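Local atomic coordinates of mandelate racemase/muconate lactonizing enzyme/Enolase superfamily (Rhodobacter sphaeroides, PDB entry 2HZG), a protein that belongs to the enolase superfamily, pairing an N-terminal capping domain with a TIM-barrel-like domain whose acidic residues hold a sodium ion. Residues 306-309 / 310-313; 334-337 / 338-342. All blocks are in the same frame, centred on the assembly; numbering follows the deposited sequence.

Contact 1: residues 306-309 / 310-313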
ATOM      1  N   PHE A 306      -4.881  -8.974 -16.915  1.00 15.72           N
ATOM      2  CA  PHE A 306      -5.788  -8.276 -17.825  1.00 16.89           C
ATOM      3  C   PHE A 306      -5.013  -7.572 -18.962  1.00 16.66           C
ATOM      4  O   PHE A 306      -5.574  -6.760 -19.708  1.00 16.15           O
ATOM      5  CB  PHE A 306      -6.678  -7.273 -17.039  1.00 16.66           C
ATOM      6  CG  PHE A 306      -8.040  -7.040 -17.666  1.00 16.78           C
ATOM      7  CD1 PHE A 306      -8.980  -8.078 -17.743  1.00 16.35           C
ATOM      8  CD2 PHE A 306      -8.388  -5.784 -18.162  1.00 17.06           C
ATOM      9  CE1 PHE A 306     -10.233  -7.864 -18.288  1.00 15.15           C
ATOM     10  CE2 PHE A 306      -9.654  -5.562 -18.748  1.00 17.89           C
ATOM     11  CZ  PHE A 306     -10.567  -6.614 -18.812  1.00 17.18           C
ATOM     12  N   THR A 307      -3.729  -7.893 -19.100  1.00 16.37           N
ATOM     13  CA  THR A 307      -2.846  -7.067 -19.922  1.00 17.44           C
ATOM     14  C   THR A 307      -2.056  -7.894 -20.965  1.00 17.62           C
ATOM     15  O   THR A 307      -2.651  -8.760 -21.626  1.00 18.70           O
ATOM     16  CB  THR A 307      -1.943  -6.168 -19.020  1.00 18.03           C
ATOM     17  OG1 THR A 307      -1.199  -7.006 -18.127  1.00 19.79           O
ATOM     18  CG2 THR A 307      -2.807  -5.219 -18.193  1.00 17.37           C
ATOM     19  N   SER A 308      -0.759  -7.620 -21.138  1.00 16.30           N
ATOM     20  CA  SER A 308       0.051  -8.247 -22.205  1.00 15.19           C
ATOM     21  C   SER A 308       0.307  -9.748 -21.969  1.00 14.62           C
ATOM     22  O   SER A 308       0.058 -10.284 -20.896  1.00 13.88           O
ATOM     23  CB  SER A 308       1.403  -7.539 -22.340  1.00 14.95           C
ATOM     24  OG  SER A 308       2.251  -7.915 -21.247  1.00 15.39           O
ATOM     25  N   HIS A 309       0.857 -10.431 -22.966  1.00 14.19           N
ATOM     26  CA  HIS A 309       1.263 -11.816 -22.723  1.00 13.96           C
ATOM     27  C   HIS A 309       2.541 -11.922 -21.906  1.00 13.32           C
ATOM     28  O   HIS A 309       2.795 -12.960 -21.340  1.00 13.52           O
ATOM     29  CB  HIS A 309       1.367 -12.620 -24.017  1.00 13.90           C
ATOM     30  CG  HIS A 309       0.036 -13.041 -24.550  1.00 16.67           C
ATOM     31  ND1 HIS A 309      -0.159 -14.227 -25.221  1.00 15.75           N
ATOM     32  CD2 HIS A 309      -1.179 -12.442 -24.484  1.00 18.39           C
ATOM     33  CE1 HIS A 309      -1.434 -14.338 -25.557  1.00 19.24           C
ATOM     34  NE2 HIS A 309      -2.073 -13.266 -25.126  1.00 20.12           N
ATOM     35  N   LEU A 310       3.329 -10.854 -21.827  1.00 13.60           N
ATOM     36  CA  LEU A 310       4.464 -10.857 -20.887  1.00 14.32           C
ATOM     37  C   LEU A 310       3.953 -10.974 -19.433  1.00 13.85           C
ATOM     38  O   LEU A 310       4.449 -11.785 -18.655  1.00 13.16           O
ATOM     39  CB  LEU A 310       5.346  -9.620 -21.068  1.00 14.15           C
ATOM     40  CG  LEU A 310       6.575  -9.516 -20.137  1.00 17.00           C
ATOM     41  CD1 LEU A 310       7.586 -10.659 -20.416  1.00 16.65           C
ATOM     42  CD2 LEU A 310       7.225  -8.123 -20.245  1.00 15.94           C
ATOM     43  N   ALA A 311       2.958 -10.153 -19.099  1.00 13.49           N
ATOM     44  CA  ALA A 311       2.237 -10.228 -17.810  1.00 13.59           C
ATOM     45  C   ALA A 311       1.568 -11.583 -17.632  1.00 12.78           C
ATOM     46  O   ALA A 311       1.634 -12.164 -16.550  1.00 12.55           O
ATOM     47  CB  ALA A 311       1.202  -9.092 -17.708  1.00 12.01           C
ATOM     48  N   LEU A 312       0.926 -12.082 -18.696  1.00 12.86           N
ATOM     49  CA  LEU A 312       0.280 -13.404 -18.648  1.00 13.33           C
ATOM     50  C   LEU A 312       1.277 -14.498 -18.311  1.00 13.25           C
ATOM     51  O   LEU A 312       1.055 -15.290 -17.407  1.00 13.17           O
ATOM     52  CB  LEU A 312      -0.441 -13.748 -19.964  1.00 12.94           C
ATOM     53  CG  LEU A 312      -1.152 -15.116 -20.059  1.00 14.24           C
ATOM     54  CD1 LEU A 312      -2.193 -15.361 -18.915  1.00 13.77           C
ATOM     55  CD2 LEU A 312      -1.812 -15.238 -21.448  1.00 13.15           C
ATOM     56  N   SER A 313       2.380 -14.538 -19.061  1.00 13.76           N
ATOM     57  CA  SER A 313       3.406 -15.525 -18.829  1.00 14.00           C
ATOM     58  C   SER A 313       3.860 -15.449 -17.379  1.00 13.83           C
ATOM     59  O   SER A 313       3.932 -16.471 -16.706  1.00 13.73           O
ATOM     60  CB  SER A 313       4.596 -15.297 -19.768  1.00 14.33           C
ATOM     61  OG  SER A 313       5.698 -16.023 -19.254  1.00 15.57           O
TER
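Over one face of the His309 ring sits Leu312 CD2, 4.0 Å from the ring centroid and only 2° off its normal, a CH-pi contact made almost exactly over the centre. The two side chains lie alongside each other and leave the helix in the same direction, one turn apart at the start of helix 309-316, which follows the barrel strand 300-303 of the TIM-barrel-like domain. His345 packs edge-to-face with His309, Tyr330 meets the ring as well, and ND1 is hydrogen-bonded to the backbone N of Ile346, so ring rotation is well constrained. Ser308 is the N-cap. With chi1 at 75°, its OG is tucked between its own backbone N and carbonyl carbon, where it turns to the helix and accepts Ala311 N at 3.2 Å in a nearly straight bond (175°). The same hydroxyl is hydrogen-bonded to Glu43 OE1, tying the cap to strand 38-44 of the N-terminal domain. Behind the cap, the first helical bonds close: Leu312 N to Ser308 O at 3.0 Å and Ser313 N to His309 O at 2.8 Å. Ser313 OG is held by Leu362 O. On the flank of the turn, the methyl CB of Ala311 lies 3.2 Å from Thr307 OG1.

Contact 2: residues 334-337 / 338-342; sequences PQQL and ALDIT
Gln336 and Asp340, one turn apart, are joined by a side-chain hydrogen bond: Gln336 NE2 donates to Asp340 OD1 at 2.8 Å, nearly straight at 169°. The carboxylate oxygen is met on its syn side but 30° out of plane, whereas it lies close to the amide plane of the glutamine. Gln336 reaches it because its chain leaves anti to the backbone N (chi1 -164°) and then bends at chi2. Asp340 OD2 is bonded to Tyr374 OH of helix 368-374, so both carboxylate oxygens are engaged. Backbone bonds wind the short helix 336-340, which follows barrel strand 327-331 of the TIM-barrel-like domain, with Gln335 at its N-cap position. Asp340 N to Gln336 O, 2.9 Å, is the sound one; Gln335 O receives two weak bonds, from Ala338 N and Leu339 N, and Leu337 O likewise two, from Asp340 N and Ile341 N. Apolar contacts fall on different sides of this turn. Pro334, just before the helix, touches it with two ring carbons: CB is 3.8 Å from Ala338 CB, and CG meets Leu339 CD2 at 3.7 Å. Leu337 CD1 touches Ile341 CG1 at 3.8 Å, and Ile341 also packs on Ala28 and Leu30 of strand 27-35.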
ATOM      1  N   PRO A 334      -7.866  -7.159 -24.940  1.00 18.02           N
ATOM      2  CA  PRO A 334      -6.942  -6.134 -24.450  1.00 18.02           C
ATOM      3  C   PRO A 334      -6.754  -4.985 -25.457  1.00 18.01           C
ATOM      4  O   PRO A 334      -6.975  -5.172 -26.669  1.00 17.32           O
ATOM      5  CB  PRO A 334      -5.629  -6.910 -24.228  1.00 18.36           C
ATOM      6  CG  PRO A 334      -5.694  -8.051 -25.167  1.00 19.05           C
ATOM      7  CD  PRO A 334      -7.169  -8.404 -25.334  1.00 18.05           C
ATOM      8  N   GLN A 335      -6.364  -3.811 -24.961  1.00 16.88           N
ATOM      9  CA  GLN A 335      -5.950  -2.723 -25.837  1.00 17.62           C
ATOM     10  C   GLN A 335      -4.780  -3.163 -26.716  1.00 16.71           C
ATOM     11  O   GLN A 335      -4.033  -4.066 -26.365  1.00 15.68           O
ATOM     12  CB  GLN A 335      -5.547  -1.468 -25.057  1.00 17.57           C
ATOM     13  CG  GLN A 335      -6.657  -0.884 -24.195  1.00 21.80           C
ATOM     14  CD  GLN A 335      -7.915  -0.573 -24.976  1.00 23.48           C
ATOM     15  OE1 GLN A 335      -7.863  -0.144 -26.130  1.00 27.49           O
ATOM     16  NE2 GLN A 335      -9.052  -0.788 -24.350  1.00 24.90           N
ATOM     17  N   GLN A 336      -4.653  -2.522 -27.869  1.00 16.92           N
ATOM     18  CA  GLN A 336      -3.597  -2.840 -28.822  1.00 16.10           C
ATOM     19  C   GLN A 336      -2.210  -2.792 -28.187  1.00 16.05           C
ATOM     20  O   GLN A 336      -1.334  -3.583 -28.556  1.00 15.65           O
ATOM     21  CB  GLN A 336      -3.635  -1.894 -30.037  1.00 16.33           C
ATOM     22  CG  GLN A 336      -2.800  -2.438 -31.219  1.00 15.41           C
ATOM     23  CD  GLN A 336      -3.380  -3.725 -31.759  1.00 15.93           C
ATOM     24  OE1 GLN A 336      -4.592  -3.831 -31.944  1.00 18.49           O
ATOM     25  NE2 GLN A 336      -2.533  -4.708 -32.020  1.00 15.27           N
ATOM     26  N   LEU A 337      -2.003  -1.859 -27.252  1.00 15.56           N
ATOM     27  CA  LEU A 337      -0.721  -1.763 -26.555  1.00 15.38           C
ATOM     28  C   LEU A 337      -0.324  -3.111 -25.995  1.00 15.31           C
ATOM     29  O   LEU A 337       0.779  -3.575 -26.253  1.00 15.69           O
ATOM     30  CB  LEU A 337      -0.742  -0.701 -25.431  1.00 15.40           C
ATOM     31  CG  LEU A 337       0.448  -0.694 -24.451  1.00 14.17           C
ATOM     32  CD1 LEU A 337       1.814  -0.579 -25.143  1.00 14.08           C
ATOM     33  CD2 LEU A 337       0.273   0.420 -23.398  1.00 13.58           C
ATOM     34  N   ALA A 338      -1.230  -3.744 -25.248  1.00 15.52           N
ATOM     35  CA  ALA A 338      -0.949  -5.029 -24.598  1.00 15.81           C
ATOM     36  C   ALA A 338      -0.608  -6.137 -25.591  1.00 16.23           C
ATOM     37  O   ALA A 338       0.313  -6.937 -25.343  1.00 16.60           O
ATOM     38  CB  ALA A 338      -2.121  -5.448 -23.708  1.00 14.70           C
ATOM     39  N   LEU A 339      -1.364  -6.190 -26.694  1.00 16.50           N
ATOM     40  CA  LEU A 339      -1.082  -7.090 -27.827  1.00 16.57           C
ATOM     41  C   LEU A 339       0.325  -6.853 -28.394  1.00 16.29           C
ATOM     42  O   LEU A 339       1.065  -7.808 -28.641  1.00 16.68           O
ATOM     43  CB  LEU A 339      -2.143  -6.932 -28.947  1.00 16.88           C
ATOM     44  CG  LEU A 339      -3.611  -7.279 -28.614  1.00 18.56           C
ATOM     45  CD1 LEU A 339      -4.555  -6.984 -29.787  1.00 20.93           C
ATOM     46  CD2 LEU A 339      -3.755  -8.751 -28.197  1.00 19.80           C
ATOM     47  N   ASP A 340       0.699  -5.588 -28.572  1.00 15.49           N
ATOM     48  CA  ASP A 340       1.934  -5.244 -29.306  1.00 15.71           C
ATOM     49  C   ASP A 340       3.189  -5.393 -28.474  1.00 15.55           C
ATOM     50  O   ASP A 340       4.302  -5.437 -29.027  1.00 16.13           O
ATOM     51  CB  ASP A 340       1.875  -3.807 -29.814  1.00 15.17           C
ATOM     52  CG  ASP A 340       0.867  -3.615 -30.946  1.00 16.06           C
ATOM     53  OD1 ASP A 340       0.180  -4.603 -31.326  1.00 15.24           O
ATOM     54  OD2 ASP A 340       0.758  -2.453 -31.424  1.00 15.15           O
ATOM     55  N   ILE A 341       3.019  -5.480 -27.150  1.00 15.47           N
ATOM     56  CA  ILE A 341       4.170  -5.502 -26.218  1.00 14.88           C
ATOM     57  C   ILE A 341       5.091  -6.707 -26.447  1.00 14.86           C
ATOM     58  O   ILE A 341       6.306  -6.597 -26.323  1.00 14.90           O
ATOM     59  CB  ILE A 341       3.717  -5.390 -24.717  1.00 14.98           C
ATOM     60  CG1 ILE A 341       3.547  -3.904 -24.323  1.00 14.23           C
ATOM     61  CG2 ILE A 341       4.726  -6.099 -23.760  1.00 14.17           C
ATOM     62  CD1 ILE A 341       2.799  -3.685 -22.925  1.00 13.84           C
ATOM     63  N   THR A 342       4.517  -7.868 -26.737  1.00 14.80           N
ATOM     64  CA  THR A 342       5.347  -9.022 -27.066  1.00 15.47           C
ATOM     65  C   THR A 342       5.272  -9.323 -28.567  1.00 16.43           C
ATOM     66  O   THR A 342       4.207  -9.144 -29.204  1.00 15.94           O
ATOM     67  CB  THR A 342       4.984 -10.274 -26.258  1.00 15.93           C
ATOM     68  OG1 THR A 342       3.609 -10.605 -26.471  1.00 16.86           O
ATOM     69  CG2 THR A 342       5.242 -10.061 -24.766  1.00 15.32           C
TER

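Contacts 1 and 2 follow one another along the chain, contact 1 at the start of helix 309-316, contact 2 spanning the whole of the short helix 336-340, after the seventh and eighth barrel strands; their centres lie about 9 Å apart. Their direct approaches are packing: Ser308 CB is 3.3 Å from Ala338 O, and Thr342 CG2 approaches Leu310 N at 3.6 Å. Both face the N-terminal domain, contact 1 through strand 38-44 and contact 2 through strand 27-35. His345, which packs against the His309 ring, also bonds to Leu339 O, bridging the two. Asp199, Glu227 and Glu254 form the sodium site of the barrel. The Thr307 side chain is about 11 Å from a bound sodium ion; for Pro334 the distance to a bound sodium ion is about 14 Å.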